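Local coordinates for protein putative D-tyrosyl-tRNA(Tyr) deacylase 2 (Leishmania major, PDB 1TC5) that probably hydrolyses D-tyrosyl-tRNA(Tyr) to D-tyrosine and free tRNA, acting as a homodimer that may defend the cell against D-tyrosine, at residues 56-61 against 130-135. Sequence-based numbering, arbitrary orientation.
Sequences EALRHA and CHFVRV
Helical segments 56-61 and 130-135 approach most closely at Arg59 and Phe132, whose CA atoms are 6.8 Å apart, and the contact shows how one aromatic side chain can join two helices. Phe132 points its CB toward the other segment, and its ring is met from two directions. At the rim, close to the ring plane, the backbone-proximal methylene of Leu58 abuts it, CB lying 3.7 Å from Phe132 CE2. Over one face passes Arg59, whose CG makes a CH-pi contact 3.9 Å from the centroid of the Phe132 ring and 17° off its normal. In this divergent member of the DTD family, helix 55-67 packs against helix 119-136, which also rests on strand 169-171, an outermost strand of the five-stranded mixed sheet within the chain; Asp55 and Val62 of helix 55-67 also touch Phe132, while Leu58 also touches Arg128 and Phe129 of helix 119-136. Extended from CG to NE, the arginine chain runs across the ring and carries its guanidinium past the rim, turning one face to Phe132 CZ, with Arg59 NH2 3.8 Å from Phe132 CE1. The guanidinium and phenyl planes are inclined by 34°, not stacked flat.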
loop_
_atom_site.group_PDB
_atom_site.type_symbol
_atom_site.label_atom_id
_atom_site.label_comp_id
_atom_site.label_asym_id
_atom_site.label_seq_id
_atom_site.Cartn_x
_atom_site.Cartn_y
_atom_site.Cartn_z
ATOM N N GLU A 56 -12.112 -2.701 24.246
ATOM C CA GLU A 56 -13.249 -1.947 23.699
ATOM C C GLU A 56 -12.785 -1.043 22.560
ATOM O O GLU A 56 -13.503 -0.869 21.580
ATOM C CB GLU A 56 -13.964 -1.124 24.781
ATOM N N ALA A 57 -11.575 -0.498 22.694
ATOM C CA ALA A 57 -10.953 0.313 21.652
ATOM C C ALA A 57 -10.476 -0.514 20.438
ATOM O O ALA A 57 -10.595 -0.059 19.303
ATOM C CB ALA A 57 -9.794 1.119 22.236
ATOM N N LEU A 58 -9.939 -1.714 20.668
ATOM C CA LEU A 58 -9.565 -2.598 19.560
ATOM C C LEU A 58 -10.792 -3.032 18.758
ATOM O O LEU A 58 -10.748 -3.065 17.533
ATOM C CB LEU A 58 -8.839 -3.854 20.049
ATOM C CG LEU A 58 -7.314 -3.879 20.102
ATOM C CD1 LEU A 58 -6.879 -5.275 20.513
ATOM C CD2 LEU A 58 -6.643 -3.477 18.788
ATOM N N ARG A 59 -11.858 -3.381 19.462
ATOM C CA ARG A 59 -13.124 -3.822 18.854
ATOM C C ARG A 59 -13.793 -2.681 18.088
ATOM O O ARG A 59 -14.474 -2.904 17.079
ATOM C CB ARG A 59 -14.097 -4.312 19.932
ATOM C CG ARG A 59 -13.888 -5.752 20.379
ATOM C CD ARG A 59 -15.095 -6.365 21.101
ATOM N NE ARG A 59 -14.739 -7.580 21.843
ATOM C CZ ARG A 59 -14.349 -7.612 23.118
ATOM N NH1 ARG A 59 -14.260 -6.494 23.841
ATOM N NH2 ARG A 59 -14.043 -8.776 23.683
ATOM N N HIS A 60 -13.615 -1.467 18.603
ATOM C CA HIS A 60 -14.066 -0.271 17.909
ATOM C C HIS A 60 -13.343 -0.142 16.588
ATOM O O HIS A 60 -13.938 0.204 15.584
ATOM C CB HIS A 60 -13.820 1.012 18.730
ATOM C CG HIS A 60 -14.048 2.278 17.956
ATOM N ND1 HIS A 60 -13.019 3.048 17.458
ATOM C CD2 HIS A 60 -15.193 2.886 17.564
ATOM C CE1 HIS A 60 -13.519 4.084 16.808
ATOM N NE2 HIS A 60 -14.837 4.009 16.860
ATOM N N ALA A 61 -12.043 -0.398 16.593
ATOM C CA ALA A 61 -11.270 -0.268 15.371
ATOM C C ALA A 61 -11.666 -1.322 14.348
ATOM O O ALA A 61 -11.622 -1.056 13.142
ATOM C CB ALA A 61 -9.779 -0.336 15.650
ATOM N N CYS A 130 -6.197 -9.471 15.222
ATOM C CA CYS A 130 -6.460 -10.527 14.260
ATOM C C CYS A 130 -7.524 -11.499 14.794
ATOM O O CYS A 130 -8.380 -11.950 14.032
ATOM C CB CYS A 130 -5.169 -11.279 13.897
ATOM S SG CYS A 130 -3.880 -10.305 13.007
ATOM N N HIS A 131 -7.456 -11.814 16.089
ATOM C CA HIS A 131 -8.493 -12.626 16.742
ATOM C C HIS A 131 -9.909 -12.014 16.584
ATOM O O HIS A 131 -10.872 -12.712 16.236
ATOM C CB HIS A 131 -8.146 -12.823 18.226
ATOM C CG HIS A 131 -9.257 -13.433 19.028
ATOM N ND1 HIS A 131 -9.858 -14.625 18.678
ATOM C CD2 HIS A 131 -9.892 -13.005 20.147
ATOM C CE1 HIS A 131 -10.808 -14.910 19.554
ATOM N NE2 HIS A 131 -10.855 -13.939 20.448
ATOM N N PHE A 132 -10.033 -10.719 16.873
ATOM C CA PHE A 132 -11.306 -10.022 16.797
ATOM C C PHE A 132 -11.847 -10.024 15.378
ATOM O O PHE A 132 -13.041 -10.103 15.186
ATOM C CB PHE A 132 -11.178 -8.584 17.316
ATOM C CG PHE A 132 -11.057 -8.460 18.819
ATOM C CD1 PHE A 132 -11.507 -9.464 19.685
ATOM C CD2 PHE A 132 -10.526 -7.297 19.376
ATOM C CE1 PHE A 132 -11.405 -9.320 21.065
ATOM C CE2 PHE A 132 -10.418 -7.149 20.757
ATOM C CZ PHE A 132 -10.870 -8.162 21.603
ATOM N N VAL A 133 -10.968 -9.917 14.381
ATOM C CA VAL A 133 -11.401 -9.914 12.975
ATOM C C VAL A 133 -11.904 -11.312 12.610
ATOM O O VAL A 133 -12.977 -11.455 12.041
ATOM C CB VAL A 133 -10.264 -9.414 12.009
ATOM C CG1 VAL A 133 -10.675 -9.480 10.500
ATOM C CG2 VAL A 133 -9.867 -7.984 12.360
ATOM N N ARG A 134 -11.148 -12.343 12.974
ATOM C CA ARG A 134 -11.574 -13.732 12.770
ATOM C C ARG A 134 -12.972 -13.978 13.338
ATOM O O ARG A 134 -13.823 -14.590 12.679
ATOM C CB ARG A 134 -10.614 -14.729 13.453
ATOM C CG ARG A 134 -9.273 -14.978 12.760
ATOM C CD ARG A 134 -8.355 -15.906 13.589
ATOM N NE ARG A 134 -6.996 -15.413 13.667
ATOM C CZ ARG A 134 -6.245 -15.406 14.752
ATOM N NH1 ARG A 134 -6.698 -15.856 15.914
ATOM N NH2 ARG A 134 -5.007 -14.936 14.664
ATOM N N VAL A 135 -13.197 -13.493 14.559
ATOM C CA VAL A 135 -14.462 -13.710 15.257
ATOM C C VAL A 135 -15.591 -12.975 14.524
ATOM O O VAL A 135 -16.651 -13.555 14.292
ATOM C CB VAL A 135 -14.349 -13.312 16.756
ATOM C CG1 VAL A 135 -15.703 -13.306 17.450
ATOM C CG2 VAL A 135 -13.400 -14.272 17.471
#